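Local coordinates for protein cellulase (Xanthomonas axonopodis pv. citri, PDB 5HOS) that probably hydrolyses internal beta-1,4-glucosidic bonds of cellulose and related glucans, as an endo-beta-1,4-glucanase of glycosyl hydrolase family 5, at residues F135-L138 against W139-L142; A171-A174 against S175-I179. All coordinates share one frame; numbering follows the deposited sequence.

Overall arrangement
Both contacts are local, each formed along a single helix on the outside of an eight-stranded parallel beta/alpha barrel, the TIM-barrel fold of family 5 glycosidases. Contact 1 (135-142) lies on helix 132-145, between barrel strands 109-114 and 152-155; contact 2 (171-179) comes later in the chain, on helix 165-181, between strands 152-155 and 188-191. Their centres are about 9 Å apart and lie about 18 and 17 Å from the centre of the chain, as expected of neighbouring helices in the outer layer. The two helices touch directly: Phe135 CE2 lies 3.6 Å from Ser175 OG, and Asn136 packs on Ala174 and Thr178. Contact 1 and contact 2 thus sit on two successive helices of the barrel, which pack against each other on its outer side.

Contact 1 (F135-L138 against W139-L142); sequences FNDL and WRRL
Phe135 offers its ring face to the edge of the Trp139 indole one helical turn on. CE1 of Phe135 comes to 3.5 Å from CD1 of Trp139, near the indole plane; with the planes 85° apart this is an offset edge-to-face pair. Leu142 CD1 lies over one indole face, 3.6 Å above its plane and toward the rim, while Trp139 NE1 is hydrogen-bonded to the backbone oxygen of Leu156. In the beta/alpha barrel, Leu138 and Trp139 rest on Val114 of barrel strand 109-114, while Phe135 turns to Ser175 of helix 165-181 and Leu142 to Leu80. A different side of the helix carries a salt-bridge network. CG lies beside the carbonyl carbon of Asp137 (chi1 -174°), which turns the carboxylate toward the next turn, where two arginines share it. In the conformer described, Arg140, bent at chi3, brings NH2 to 2.7 Å from Asp137 OD1; a second conformer makes this bridge less certain than that of Arg141. Arg141, extended from CG to NE, meets Asp137 OD2 through NE at 2.8 Å and also forms a salt bridge with Glu87. Both nitrogens approach on the syn side, each somewhat out of the carboxylate plane. Asp137 OD2 accepts a further bond from Gln81.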
ATOM      1  N   PHE A 135     -10.409  -4.311  15.094  1.00 18.43           N
ATOM      2  CA  PHE A 135      -9.266  -4.187  14.201  1.00 18.57           C
ATOM      3  C   PHE A 135      -8.117  -5.082  14.664  1.00 19.23           C
ATOM      4  O   PHE A 135      -7.488  -5.777  13.842  1.00 18.13           O
ATOM      5  CB  PHE A 135      -8.851  -2.711  14.114  1.00 18.39           C
ATOM      6  CG  PHE A 135      -7.777  -2.414  13.094  1.00 18.16           C
ATOM      7  CD1 PHE A 135      -7.846  -2.921  11.789  1.00 16.78           C
ATOM      8  CD2 PHE A 135      -6.723  -1.577  13.423  1.00 18.38           C
ATOM      9  CE1 PHE A 135      -6.873  -2.620  10.856  1.00 16.86           C
ATOM     10  CE2 PHE A 135      -5.742  -1.273  12.490  1.00 18.33           C
ATOM     11  CZ  PHE A 135      -5.815  -1.798  11.211  1.00 18.62           C
ATOM     12  N   ASN A 136      -7.864  -5.089  15.972  1.00 19.11           N
ATOM     13  CA  ASN A 136      -6.850  -5.968  16.559  1.00 19.84           C
ATOM     14  C   ASN A 136      -7.066  -7.436  16.192  1.00 19.09           C
ATOM     15  O   ASN A 136      -6.111  -8.150  15.892  1.00 20.02           O
ATOM     16  CB  ASN A 136      -6.837  -5.868  18.088  1.00 20.05           C
ATOM     17  CG  ASN A 136      -6.242  -4.572  18.608  1.00 21.79           C
ATOM     18  OD1 ASN A 136      -5.620  -3.799  17.879  1.00 21.34           O
ATOM     19  ND2 ASN A 136      -6.430  -4.335  19.902  1.00 23.98           N
ATOM     20  N   ASP A 137      -8.321  -7.884  16.232  1.00 18.87           N
ATOM     21  CA  ASP A 137      -8.618  -9.289  15.971  1.00 19.52           C
ATOM     22  C   ASP A 137      -8.310  -9.682  14.529  1.00 19.02           C
ATOM     23  O   ASP A 137      -7.786 -10.763  14.297  1.00 20.15           O
ATOM     24  CB  ASP A 137     -10.060  -9.630  16.301  1.00 19.77           C
ATOM     25  CG  ASP A 137     -10.332 -11.098  16.168  1.00 21.09           C
ATOM     26  OD1 ASP A 137      -9.872 -11.859  17.044  1.00 23.48           O
ATOM     27  OD2 ASP A 137     -10.957 -11.497  15.162  1.00 21.97           O
ATOM     28  N   LEU A 138      -8.640  -8.814  13.566  1.00 16.12           N
ATOM     29  CA  LEU A 138      -8.235  -9.059  12.169  1.00 18.34           C
ATOM     30  C   LEU A 138      -6.735  -9.310  12.082  1.00 17.93           C
ATOM     31  O   LEU A 138      -6.298 -10.320  11.521  1.00 17.14           O
ATOM     32  CB  LEU A 138      -8.588  -7.878  11.256  1.00 19.36           C
ATOM     33  CG  LEU A 138      -8.035  -7.923   9.818  1.00 20.68           C
ATOM     34  CD1 LEU A 138      -8.640  -9.064   9.025  1.00 21.79           C
ATOM     35  CD2 LEU A 138      -8.249  -6.600   9.100  1.00 19.90           C
ATOM     36  N   TRP A 139      -5.956  -8.376  12.621  1.00 16.82           N
ATOM     37  CA  TRP A 139      -4.495  -8.448  12.499  1.00 16.48           C
ATOM     38  C   TRP A 139      -3.860  -9.570  13.313  1.00 17.22           C
ATOM     39  O   TRP A 139      -2.836 -10.099  12.897  1.00 16.22           O
ATOM     40  CB  TRP A 139      -3.819  -7.086  12.722  1.00 16.69           C
ATOM     41  CG  TRP A 139      -3.812  -6.325  11.430  1.00 15.87           C
ATOM     42  CD1 TRP A 139      -4.488  -5.182  11.140  1.00 16.04           C
ATOM     43  CD2 TRP A 139      -3.163  -6.731  10.219  1.00 15.42           C
ATOM     44  NE1 TRP A 139      -4.280  -4.830   9.833  1.00 16.31           N
ATOM     45  CE2 TRP A 139      -3.475  -5.768   9.238  1.00 16.25           C
ATOM     46  CE3 TRP A 139      -2.346  -7.813   9.870  1.00 15.90           C
ATOM     47  CZ2 TRP A 139      -2.973  -5.838   7.929  1.00 16.48           C
ATOM     48  CZ3 TRP A 139      -1.849  -7.892   8.562  1.00 16.22           C
ATOM     49  CH2 TRP A 139      -2.171  -6.910   7.607  1.00 16.65           C
ATOM     50  N   ARG A 140      -4.466  -9.939  14.442  0.60 17.42           N
ATOM     51  CA  ARG A 140      -4.036 -11.135  15.175  0.60 18.64           C
ATOM     52  C   ARG A 140      -4.139 -12.367  14.276  0.60 17.79           C
ATOM     53  O   ARG A 140      -3.182 -13.135  14.147  0.60 17.11           O
ATOM     54  CB  ARG A 140      -4.882 -11.350  16.438  0.60 19.96           C
ATOM     55  CG  ARG A 140      -4.387 -12.480  17.336  0.60 23.00           C
ATOM     56  CD  ARG A 140      -5.280 -12.693  18.550  0.60 26.25           C
ATOM     57  NE  ARG A 140      -6.673 -12.929  18.168  0.60 29.68           N
ATOM     58  CZ  ARG A 140      -7.180 -14.082  17.719  0.60 28.89           C
ATOM     59  NH1 ARG A 140      -6.424 -15.173  17.577  0.60 36.43           N
ATOM     60  NH2 ARG A 140      -8.468 -14.145  17.405  0.60 23.03           N
ATOM     61  N   ARG A 141      -5.300 -12.530  13.647  1.00 17.17           N
ATOM     62  CA  ARG A 141      -5.569 -13.682  12.782  1.00 18.70           C
ATOM     63  C   ARG A 141      -4.708 -13.694  11.524  1.00 17.22           C
ATOM     64  O   ARG A 141      -4.229 -14.741  11.130  1.00 16.43           O
ATOM     65  CB  ARG A 141      -7.053 -13.745  12.419  1.00 18.40           C
ATOM     66  CG  ARG A 141      -7.950 -14.019  13.620  1.00 20.30           C
ATOM     67  CD  ARG A 141      -9.412 -13.982  13.226  1.00 21.81           C
ATOM     68  NE  ARG A 141     -10.335 -14.150  14.356  1.00 22.86           N
ATOM     69  CZ  ARG A 141     -10.705 -15.313  14.894  1.00 24.37           C
ATOM     70  NH1 ARG A 141     -10.235 -16.478  14.450  1.00 25.88           N
ATOM     71  NH2 ARG A 141     -11.566 -15.309  15.906  1.00 27.58           N
ATOM     72  N   LEU A 142      -4.512 -12.531  10.899  1.00 16.52           N
ATOM     73  CA  LEU A 142      -3.631 -12.457   9.723  1.00 16.73           C
ATOM     74  C   LEU A 142      -2.192 -12.727  10.111  1.00 17.19           C
ATOM     75  O   LEU A 142      -1.481 -13.414   9.380  1.00 17.80           O
ATOM     76  CB  LEU A 142      -3.715 -11.110   9.014  1.00 16.90           C
ATOM     77  CG  LEU A 142      -4.756 -10.982   7.905  1.00 18.45           C
ATOM     78  CD1 LEU A 142      -4.841  -9.525   7.477  1.00 20.64           C
ATOM     79  CD2 LEU A 142      -4.416 -11.862   6.710  1.00 18.27           C
TER

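Contact 2 (A171-A174 against S175-I179); sequences AAQA and SIDTI
The flat groups of Gln173 and Asp177 meet one turn apart at the amide NE2 and carboxylate OD1, their planes inclined by 33°. The 3.1 Å from Gln173 NE2 to Asp177 OD1 marks a weak hydrogen bond, bent to 133° at the hydrogen; NE2 has its stronger partner in the backbone oxygen of Arg218. A bend at chi2 turns the amide of Gln173 toward Asp177 on the next turn, and Ile176 CG2 lies 4.1 Å from NE2. Two hydroxyls fold back onto the backbone. Ser175 places OG between its own N and carbonyl carbon (chi1 68°), from where it donates to Ala172 O at 2.8 Å. That oxygen also accepts from Ile176 N, so two donors grip it. Ala174 O is also held twice, but by one residue: Thr178 donates OG1 across 2.8 Å and its backbone N across 3.0 Å, from opposite faces of the carbonyl plane. Ile176 CG1 lies 3.3 Å from Ala172 O, beside the twice-bonded carbonyl. Both Ala172 and Ile176 pack on Val190, whereas Ala174 and Ser175 are met by helix 132-145. Serine and threonine hydroxyls bonded to carbonyls of the preceding turn are a familiar helical feature, here in the helix of the beta-alpha-beta unit formed by strand 152-155, helix 165-181 and strand 188-191 of the TIM barrel.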
ATOM      1  N   ALA A 171      -5.067   3.473  17.376  1.00 17.48           N
ATOM      2  CA  ALA A 171      -5.536   2.242  16.752  1.00 16.73           C
ATOM      3  C   ALA A 171      -4.393   1.476  16.063  1.00 17.17           C
ATOM      4  O   ALA A 171      -4.264   0.263  16.237  1.00 18.07           O
ATOM      5  CB  ALA A 171      -6.642   2.549  15.746  1.00 16.49           C
ATOM      6  N   ALA A 172      -3.573   2.188  15.290  1.00 17.08           N
ATOM      7  CA  ALA A 172      -2.441   1.570  14.595  1.00 15.57           C
ATOM      8  C   ALA A 172      -1.496   0.928  15.601  1.00 14.67           C
ATOM      9  O   ALA A 172      -1.058  -0.203  15.418  1.00 17.26           O
ATOM     10  CB  ALA A 172      -1.696   2.592  13.752  1.00 16.98           C
ATOM     11  N   GLN A 173      -1.213   1.655  16.670  1.00 12.57           N
ATOM     12  CA  GLN A 173      -0.320   1.131  17.718  1.00 16.08           C
ATOM     13  C   GLN A 173      -0.868  -0.145  18.338  1.00 15.91           C
ATOM     14  O   GLN A 173      -0.118  -1.092  18.590  1.00 15.94           O
ATOM     15  CB  GLN A 173      -0.101   2.178  18.806  1.00 16.31           C
ATOM     16  CG  GLN A 173       0.946   1.797  19.841  1.00 17.36           C
ATOM     17  CD  GLN A 173       2.311   1.664  19.219  1.00 18.31           C
ATOM     18  OE1 GLN A 173       2.949   2.663  18.902  1.00 19.18           O
ATOM     19  NE2 GLN A 173       2.764   0.429  19.018  1.00 20.15           N
ATOM     20  N   ALA A 174      -2.175  -0.176  18.579  1.00 17.08           N
ATOM     21  CA  ALA A 174      -2.802  -1.353  19.164  1.00 19.17           C
ATOM     22  C   ALA A 174      -2.665  -2.566  18.239  1.00 19.34           C
ATOM     23  O   ALA A 174      -2.362  -3.661  18.702  1.00 19.55           O
ATOM     24  CB  ALA A 174      -4.259  -1.076  19.476  1.00 20.27           C
ATOM     25  N   SER A 175      -2.867  -2.367  16.934  1.00 19.54           N
ATOM     26  CA  SER A 175      -2.737  -3.473  15.984  1.00 19.91           C
ATOM     27  C   SER A 175      -1.275  -3.931  15.841  1.00 18.34           C
ATOM     28  O   SER A 175      -1.018  -5.130  15.732  1.00 17.74           O
ATOM     29  CB  SER A 175      -3.352  -3.117  14.621  1.00 20.90           C
ATOM     30  OG  SER A 175      -2.605  -2.101  13.976  1.00 22.50           O
ATOM     31  N   ILE A 176      -0.327  -2.993  15.869  1.00 17.48           N
ATOM     32  CA  ILE A 176       1.111  -3.339  15.849  1.00 17.49           C
ATOM     33  C   ILE A 176       1.452  -4.212  17.059  1.00 17.25           C
ATOM     34  O   ILE A 176       2.075  -5.271  16.922  1.00 16.15           O
ATOM     35  CB  ILE A 176       2.008  -2.079  15.833  1.00 17.06           C
ATOM     36  CG1 ILE A 176       1.887  -1.344  14.490  1.00 16.65           C
ATOM     37  CG2 ILE A 176       3.473  -2.406  16.119  1.00 17.42           C
ATOM     38  CD1 ILE A 176       2.319   0.106  14.549  1.00 18.23           C
ATOM     39  N   ASP A 177       1.027  -3.773  18.237  1.00 16.94           N
ATOM     40  CA  ASP A 177       1.282  -4.540  19.469  1.00 16.39           C
ATOM     41  C   ASP A 177       0.665  -5.946  19.403  1.00 17.25           C
ATOM     42  O   ASP A 177       1.294  -6.936  19.811  1.00 18.43           O
ATOM     43  CB  ASP A 177       0.778  -3.783  20.709  1.00 17.89           C
ATOM     44  CG  ASP A 177       1.602  -2.533  21.023  1.00 20.04           C
ATOM     45  OD1 ASP A 177       2.678  -2.310  20.419  1.00 19.51           O
ATOM     46  OD2 ASP A 177       1.172  -1.760  21.902  1.00 22.56           O
ATOM     47  N   THR A 178      -0.555  -6.027  18.875  1.00 16.79           N
ATOM     48  CA  THR A 178      -1.254  -7.300  18.703  1.00 17.52           C
ATOM     49  C   THR A 178      -0.492  -8.243  17.776  1.00 17.81           C
ATOM     50  O   THR A 178      -0.320  -9.419  18.084  1.00 19.55           O
ATOM     51  CB  THR A 178      -2.670  -7.059  18.152  1.00 18.05           C
ATOM     52  OG1 THR A 178      -3.395  -6.235  19.076  1.00 18.67           O
ATOM     53  CG2 THR A 178      -3.410  -8.365  17.939  1.00 19.13           C
ATOM     54  N   ILE A 179      -0.032  -7.709  16.649  1.00 17.35           N
ATOM     55  CA  ILE A 179       0.759  -8.478  15.708  1.00 16.73           C
ATOM     56  C   ILE A 179       2.002  -9.041  16.391  1.00 17.70           C
ATOM     57  O   ILE A 179       2.286 -10.232  16.261  1.00 19.05           O
ATOM     58  CB  ILE A 179       1.127  -7.655  14.458  1.00 16.57           C
ATOM     59  CG1 ILE A 179      -0.136  -7.440  13.614  1.00 15.64           C
ATOM     60  CG2 ILE A 179       2.181  -8.367  13.613  1.00 17.72           C
ATOM     61  CD1 ILE A 179      -0.017  -6.339  12.587  1.00 17.75           C
TER